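PDB 5JVK: T9SS C-terminal target domain-containing protein from Bacteroides cellulosilyticus, which probably hydrolyses O-glycosidic bonds in carbohydrates as a family 39 glycoside hydrolase of a gut bacterium. Local coordinates for residues Pro189-Glu194 and Leu234-Val239; Leu137-Val142 and Ala201-Tyr206; Leu220-Asn225 and Ser286-Met291. One frame throughout, in Å; residues are numbered along the deposited sequence.

Interaction 1: Pro189-Glu194 and Leu234-Val239. With SO4 (sulfate ion), chain E.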
# COMPACT_ATOMS: atom_id res chain seq x y z
N PRO A 189 -0.23 4.89 28.56
CA PRO A 189 0.89 4.14 27.98
C PRO A 189 1.66 4.99 26.94
O PRO A 189 1.65 4.69 25.74
CB PRO A 189 0.21 2.91 27.37
CG PRO A 189 -1.15 3.39 27.00
CD PRO A 189 -1.53 4.43 28.02
N PHE A 190 2.33 6.02 27.44
CA PHE A 190 2.98 7.05 26.62
C PHE A 190 3.82 7.91 27.57
O PHE A 190 3.31 8.32 28.62
CB PHE A 190 1.92 7.91 25.91
CG PHE A 190 2.48 8.87 24.90
CD1 PHE A 190 2.65 8.48 23.57
CD2 PHE A 190 2.81 10.17 25.26
CE1 PHE A 190 3.15 9.36 22.63
CE2 PHE A 190 3.32 11.06 24.32
CZ PHE A 190 3.49 10.66 23.00
N PRO A 191 5.10 8.18 27.23
CA PRO A 191 5.99 8.83 28.20
C PRO A 191 5.59 10.27 28.54
O PRO A 191 5.63 11.14 27.67
CB PRO A 191 7.36 8.80 27.50
CG PRO A 191 7.03 8.76 26.05
CD PRO A 191 5.78 7.93 25.95
N THR A 192 5.20 10.49 29.80
CA THR A 192 4.83 11.82 30.31
C THR A 192 5.78 12.40 31.38
O THR A 192 5.59 13.54 31.81
CB THR A 192 3.39 11.82 30.86
OG1 THR A 192 3.23 10.78 31.83
CG2 THR A 192 2.39 11.62 29.73
N THR A 193 6.80 11.63 31.81
CA THR A 193 7.80 12.15 32.76
C THR A 193 9.00 12.72 32.01
O THR A 193 9.28 12.33 30.88
CB THR A 193 8.31 11.06 33.75
OG1 THR A 193 9.18 10.14 33.08
CG2 THR A 193 7.14 10.30 34.38
N GLU A 194 9.71 13.65 32.66
CA GLU A 194 10.92 14.25 32.09
C GLU A 194 11.99 13.19 31.79
O GLU A 194 12.68 13.28 30.78
CB GLU A 194 11.50 15.32 33.03
CG GLU A 194 12.51 16.26 32.38
CD GLU A 194 13.36 17.02 33.39
OE1 GLU A 194 12.89 17.29 34.51
OE2 GLU A 194 14.51 17.37 33.04
N LEU A 234 3.09 16.84 22.46
CA LEU A 234 4.01 17.94 22.13
C LEU A 234 5.22 18.07 23.08
O LEU A 234 6.33 18.35 22.62
CB LEU A 234 3.25 19.28 21.99
CG LEU A 234 4.03 20.54 21.58
CD1 LEU A 234 4.86 20.32 20.32
CD2 LEU A 234 3.06 21.69 21.37
N PRO A 235 5.02 17.87 24.40
CA PRO A 235 6.17 17.78 25.31
C PRO A 235 7.19 16.71 24.94
O PRO A 235 8.39 16.99 24.93
CB PRO A 235 5.52 17.45 26.66
CG PRO A 235 4.21 18.16 26.60
CD PRO A 235 3.77 18.11 25.16
N LEU A 236 6.72 15.50 24.64
CA LEU A 236 7.59 14.41 24.18
C LEU A 236 8.30 14.80 22.89
O LEU A 236 9.51 14.60 22.75
CB LEU A 236 6.78 13.12 24.00
CG LEU A 236 7.46 11.81 23.54
CD1 LEU A 236 7.74 11.79 22.05
CD2 LEU A 236 8.74 11.51 24.31
N LEU A 237 7.55 15.38 21.96
CA LEU A 237 8.06 15.80 20.65
C LEU A 237 9.13 16.90 20.75
O LEU A 237 10.10 16.89 19.98
CB LEU A 237 6.90 16.28 19.78
CG LEU A 237 7.12 16.61 18.30
CD1 LEU A 237 7.67 15.40 17.54
CD2 LEU A 237 5.83 17.13 17.68
N LYS A 238 8.96 17.83 21.69
CA LYS A 238 9.93 18.92 21.92
C LYS A 238 11.31 18.44 22.41
O LYS A 238 12.31 19.13 22.20
CB LYS A 238 9.38 19.96 22.90
CG LYS A 238 8.40 20.94 22.27
CD LYS A 238 7.77 21.87 23.28
CE LYS A 238 7.03 23.01 22.59
NZ LYS A 238 6.16 23.79 23.52
N VAL A 239 11.35 17.27 23.06
CA VAL A 239 12.60 16.63 23.46
C VAL A 239 13.15 15.76 22.32
O VAL A 239 14.34 15.83 22.01
CB VAL A 239 12.42 15.78 24.75
CG1 VAL A 239 13.73 15.11 25.16
CG2 VAL A 239 11.87 16.64 25.88
S SO4 E . 8.49 14.59 36.10
O1 SO4 E . 8.19 15.68 35.15
O2 SO4 E . 8.73 15.17 37.44
O3 SO4 E . 7.34 13.66 36.17
O4 SO4 E . 9.70 13.85 35.66
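Leu236 reaches from its helix into the angle between Phe190 and Pro191, and the two loop residues take different parts of it. The base of the leucine meets the aromatic ring: Leu236 CB lies 4.0 Å from Phe190 CE2, an oblique approach along the CE2-CZ side. The far end goes to the proline instead, with Leu236 CD2 3.7 Å from Pro191 CG. With CG anti to the backbone N (chi1 -179°), the leucine's branch extends from the helix toward the loop. Phe190 has the same kind of torsion (chi1 -172°), and it swings the ring toward the helix although its CB does not point there. The proline also braces its neighbour, since Pro191 CD sits 3.6 Å above one face of the Phe190 ring, displaced toward the rim. All three residues are buried, and the joint is compact, burying 127 Å² in all.

Farther along the loop, Thr193 is the N-cap of the next helix, its OG1 hydrogen-bonded to Ser196 OG. The first amide of that helix, Glu194 N, donates to O4 of a sulfate, probably from the crystallisation liquor, at 3.0 Å (N-H...O 147°), an anion position that the positive end of the helix dipole would be expected to favour.

The loop lies between barrel strand 168-174 and helix 194-211, whose Arg197 also touches Leu236. Trp221 meets Phe190 edge-to-face, and one residue on from Leu236, Leu237 packs on Leu253 of strand 252-255.

Interaction 2: Leu137-Val142 and Ala201-Tyr206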
# COMPACT_ATOMS: atom_id res chain seq x y z
N LEU A 137 8.99 -0.59 15.11
CA LEU A 137 10.16 -0.79 15.94
C LEU A 137 9.77 -0.45 17.37
O LEU A 137 9.37 0.68 17.66
CB LEU A 137 11.32 0.09 15.45
CG LEU A 137 12.70 -0.10 16.08
CD1 LEU A 137 12.78 0.52 17.47
CD2 LEU A 137 13.10 -1.57 16.12
N ALA A 138 9.87 -1.43 18.26
CA ALA A 138 9.49 -1.26 19.66
C ALA A 138 10.64 -0.61 20.44
O ALA A 138 11.77 -1.09 20.38
CB ALA A 138 9.12 -2.60 20.27
N TRP A 139 10.32 0.47 21.16
CA TRP A 139 11.24 1.10 22.12
C TRP A 139 11.75 0.07 23.13
O TRP A 139 12.95 0.01 23.42
CB TRP A 139 10.50 2.25 22.82
CG TRP A 139 11.26 3.03 23.87
CD1 TRP A 139 12.61 3.05 24.09
CD2 TRP A 139 10.69 3.95 24.81
NE1 TRP A 139 12.90 3.90 25.13
CE2 TRP A 139 11.75 4.47 25.59
CE3 TRP A 139 9.38 4.38 25.08
CZ2 TRP A 139 11.54 5.39 26.62
CZ3 TRP A 139 9.17 5.29 26.11
CH2 TRP A 139 10.25 5.79 26.86
N GLU A 140 10.83 -0.75 23.64
CA GLU A 140 11.14 -1.92 24.48
C GLU A 140 12.30 -2.78 23.95
O GLU A 140 13.22 -3.11 24.69
CB GLU A 140 9.88 -2.78 24.63
CG GLU A 140 9.97 -3.92 25.63
CD GLU A 140 8.61 -4.54 25.93
OE1 GLU A 140 7.68 -3.79 26.30
OE2 GLU A 140 8.47 -5.77 25.79
N HIS A 141 12.24 -3.11 22.66
CA HIS A 141 13.27 -3.95 22.03
C HIS A 141 14.60 -3.22 21.77
O HIS A 141 15.65 -3.86 21.78
CB HIS A 141 12.74 -4.56 20.72
CG HIS A 141 11.59 -5.50 20.91
ND1 HIS A 141 10.62 -5.70 19.95
CD2 HIS A 141 11.24 -6.28 21.96
CE1 HIS A 141 9.74 -6.57 20.39
NE2 HIS A 141 10.09 -6.94 21.61
N VAL A 142 14.56 -1.90 21.54
CA VAL A 142 15.80 -1.12 21.34
C VAL A 142 16.54 -0.83 22.65
O VAL A 142 17.77 -0.86 22.66
CB VAL A 142 15.54 0.18 20.52
CG1 VAL A 142 16.54 1.30 20.81
CG2 VAL A 142 15.59 -0.14 19.04
N ALA A 201 13.67 9.80 23.57
CA ALA A 201 14.45 10.61 22.62
C ALA A 201 15.83 10.02 22.32
O ALA A 201 16.23 9.95 21.16
CB ALA A 201 14.60 12.03 23.15
N ASN A 202 16.54 9.61 23.36
CA ASN A 202 17.87 9.01 23.20
C ASN A 202 17.82 7.59 22.62
O ASN A 202 18.78 7.16 21.97
CB ASN A 202 18.64 9.00 24.53
CG ASN A 202 18.96 10.40 25.03
OD1 ASN A 202 19.28 11.30 24.25
ND2 ASN A 202 18.90 10.60 26.35
N ALA A 203 16.72 6.87 22.86
CA ALA A 203 16.52 5.54 22.27
C ALA A 203 16.31 5.60 20.76
O ALA A 203 16.90 4.81 20.02
CB ALA A 203 15.34 4.84 22.93
N LEU A 204 15.47 6.53 20.31
CA LEU A 204 15.26 6.77 18.88
C LEU A 204 16.51 7.34 18.22
O LEU A 204 16.88 6.92 17.12
CB LEU A 204 14.07 7.72 18.65
CG LEU A 204 13.74 8.12 17.20
CD1 LEU A 204 13.53 6.90 16.32
CD2 LEU A 204 12.52 9.02 17.17
N ALA A 205 17.16 8.29 18.90
CA ALA A 205 18.40 8.90 18.41
C ALA A 205 19.51 7.87 18.17
O ALA A 205 20.28 8.00 17.23
CB ALA A 205 18.88 9.97 19.38
N TYR A 206 19.57 6.85 19.03
CA TYR A 206 20.47 5.70 18.82
C TYR A 206 20.13 4.96 17.53
O TYR A 206 21.03 4.66 16.73
CB TYR A 206 20.42 4.72 20.01
CG TYR A 206 20.98 3.35 19.68
CD1 TYR A 206 20.14 2.28 19.39
CD2 TYR A 206 22.36 3.15 19.61
CE1 TYR A 206 20.65 1.03 19.07
CE2 TYR A 206 22.88 1.90 19.29
CZ TYR A 206 22.03 0.84 19.03
OH TYR A 206 22.54 -0.39 18.71
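Trp139 NE1 is hydrogen-bonded to Glu143 OE1, and the same part of the indole carries the apolar contact with Ala203. The methyl carbon Ala203 CB lies 3.4 Å from Trp139 NE1 and 3.5 Å from Trp139 CD1, so it is the five-membered ring that meets helix 194-211, at an oblique angle. Trp139 CG stands anti to the backbone N (chi1 179°), and this extends the indole across to a helix that its CB does not face. Its rings also meet Phe173, with planes about 40° apart, and Phe173 in turn touches Ala203.

These residues belong to a closed eight-stranded parallel barrel of the (βα)8 type. Strand 132-138 is the second strand, the short helix 139-142 follows it directly, and helix 194-211 comes after the third strand. Ala138 is the N-cap residue of the short helix, and its carbonyl O takes the helix bond from Val142 N (3.1 Å).

One turn on from Trp139, Val142 faces the same partner. Val142 CG1 approaches the backbone at Ala203 O (3.6 Å) more closely than the methyl, Ala203 CB (4.3 Å). That CG1 also lies 4.0 Å from Tyr206 CD1, obliquely to the phenol ring, and the Tyr206 ring meets Tyr149 with planes about 20° apart.

Interaction 3: Leu220-Asn225 and Ser286-Met291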
# COMPACT_ATOMS: atom_id res chain seq x y z
N LEU A 220 7.05 8.95 14.86
CA LEU A 220 7.02 8.87 16.32
C LEU A 220 5.66 8.37 16.80
O LEU A 220 4.68 9.12 16.80
CB LEU A 220 7.40 10.23 16.94
CG LEU A 220 7.70 10.34 18.44
CD1 LEU A 220 6.47 10.10 19.31
CD2 LEU A 220 8.83 9.41 18.86
N TRP A 221 5.62 7.10 17.19
CA TRP A 221 4.47 6.44 17.83
C TRP A 221 3.35 6.10 16.84
O TRP A 221 3.06 6.88 15.94
CB TRP A 221 3.91 7.28 19.01
CG TRP A 221 3.59 6.46 20.22
CD1 TRP A 221 2.42 5.84 20.50
CD2 TRP A 221 4.48 6.16 21.30
NE1 TRP A 221 2.51 5.17 21.70
CE2 TRP A 221 3.77 5.36 22.22
CE3 TRP A 221 5.81 6.50 21.59
CZ2 TRP A 221 4.34 4.88 23.40
CZ3 TRP A 221 6.38 6.03 22.77
CH2 TRP A 221 5.64 5.22 23.66
N ASN A 222 2.75 4.92 17.01
CA ASN A 222 1.64 4.48 16.17
C ASN A 222 0.31 4.68 16.90
O ASN A 222 0.05 4.05 17.92
CB ASN A 222 1.80 3.00 15.81
CG ASN A 222 0.69 2.51 14.90
OD1 ASN A 222 0.64 2.84 13.72
ND2 ASN A 222 -0.23 1.73 15.46
N GLU A 223 -0.52 5.57 16.35
CA GLU A 223 -1.86 5.86 16.87
C GLU A 223 -1.93 6.17 18.37
O GLU A 223 -2.60 5.45 19.13
CB GLU A 223 -2.82 4.72 16.50
CG GLU A 223 -2.91 4.47 15.00
CD GLU A 223 -4.05 3.54 14.62
OE1 GLU A 223 -4.53 2.77 15.48
OE2 GLU A 223 -4.46 3.58 13.44
N PRO A 224 -1.23 7.23 18.82
CA PRO A 224 -1.33 7.69 20.21
C PRO A 224 -2.62 8.49 20.45
O PRO A 224 -2.57 9.70 20.68
CB PRO A 224 -0.08 8.55 20.37
CG PRO A 224 0.13 9.12 19.02
CD PRO A 224 -0.19 7.97 18.09
N ASN A 225 -3.76 7.80 20.41
CA ASN A 225 -5.07 8.42 20.62
C ASN A 225 -5.27 8.75 22.10
O ASN A 225 -5.82 9.79 22.45
CB ASN A 225 -6.18 7.49 20.12
CG ASN A 225 -6.16 7.30 18.62
OD1 ASN A 225 -5.90 6.21 18.11
ND2 ASN A 225 -6.45 8.37 17.89
N SER A 286 1.59 12.50 10.19
CA SER A 286 0.92 11.40 9.52
C SER A 286 -0.56 11.28 9.89
O SER A 286 -0.96 11.65 11.00
CB SER A 286 1.63 10.08 9.81
OG SER A 286 1.62 9.78 11.19
N ILE A 287 -1.34 10.74 8.95
CA ILE A 287 -2.76 10.45 9.15
C ILE A 287 -3.08 9.00 8.76
O ILE A 287 -2.40 8.42 7.91
CB ILE A 287 -3.68 11.41 8.36
CG1 ILE A 287 -3.33 11.43 6.87
CG2 ILE A 287 -3.59 12.81 8.95
CD1 ILE A 287 -4.47 11.90 6.00
N HIS A 288 -4.11 8.44 9.38
CA HIS A 288 -4.62 7.10 9.06
C HIS A 288 -6.08 7.23 8.60
O HIS A 288 -6.99 6.79 9.31
CB HIS A 288 -4.53 6.19 10.29
CG HIS A 288 -3.14 5.75 10.63
ND1 HIS A 288 -2.89 4.78 11.58
CD2 HIS A 288 -1.93 6.11 10.15
CE1 HIS A 288 -1.59 4.59 11.68
NE2 HIS A 288 -0.98 5.38 10.82
N PRO A 289 -6.32 7.84 7.43
CA PRO A 289 -7.69 8.19 7.04
C PRO A 289 -8.49 7.00 6.49
O PRO A 289 -8.79 6.94 5.29
CB PRO A 289 -7.46 9.26 5.97
CG PRO A 289 -6.24 8.77 5.27
CD PRO A 289 -5.37 8.20 6.36
N TYR A 290 -8.84 6.06 7.36
CA TYR A 290 -9.61 4.88 6.97
C TYR A 290 -11.04 5.29 6.60
O TYR A 290 -11.72 5.93 7.40
CB TYR A 290 -9.64 3.83 8.08
CG TYR A 290 -8.37 3.02 8.21
CD1 TYR A 290 -8.19 1.86 7.46
CD2 TYR A 290 -7.36 3.38 9.10
CE1 TYR A 290 -7.04 1.09 7.57
CE2 TYR A 290 -6.20 2.62 9.23
CZ TYR A 290 -6.05 1.47 8.45
OH TYR A 290 -4.92 0.70 8.55
N MET A 291 -11.47 4.90 5.40
CA MET A 291 -12.83 5.16 4.92
C MET A 291 -13.64 3.87 4.73
O MET A 291 -14.76 3.92 4.22
CB MET A 291 -12.76 5.92 3.60
CG MET A 291 -12.07 7.26 3.72
SD MET A 291 -11.38 7.79 2.14
CE MET A 291 -10.28 9.09 2.71
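Residues 286-291 leave the sixth strand of the (βα)8 barrel and bring His288 to Glu223. Asn222-Glu223-Pro224 follows strand four, an Asn-Glu-Pro sequence characteristic of clan GH-A hydrolases. After Ser286 and Ile287, the chain reaches its partner at His288: ND1 donates to Glu223 OE2 at 2.7 Å, with an N-H...O angle of 162°. The acceptor lies almost in the ring plane and uses its anti lone pair, although carboxylate and ring planes are 50° apart. CG of His288 is anti to the carbonyl carbon (chi1 -73°), which directs the imidazole toward the strand-four loop. NE2 is hydrogen-bonded to Thr339 OG1, so both ring nitrogens are engaged and the rotation of the imidazole is fixed. Asn222 OD1, whose stronger partner is Arg134 NH2, lies at the same ring's edge, 3.5 Å from His288 CE1. Replacing Glu223 by an alanine removes the carboxylate, and His288 ND1 would probably lose its acceptor, leaving the imidazole held mainly through NE2. Pro289 then centres an inverse gamma turn, and Tyr290 N bonds back to His288 O at 2.8 Å while Tyr290 OH is hydrogen-bonded to Glu340 OE1.

In the fold
From the N terminus, residues 137-142 open the first loop, closed by interaction 2 at 201-206. Interaction 1 begins inside that span at 189-194 but ends beyond it at 234-239, so the two cross. Interaction 3 runs from 220-225, before interaction 1 closes, to 286-291; these also cross, whereas interactions 2 and 3 follow in series. Interaction 2 joins the short helix after strand two to the helix after strand three, interaction 1 the loop after strand three to the helix after strand four, and interaction 3 the loop after strand four to the end of strand six. Trp221 is one junction: its CH2 lies 3.5 Å from Pro191 CD and 4.1 Å from Trp139 CE3.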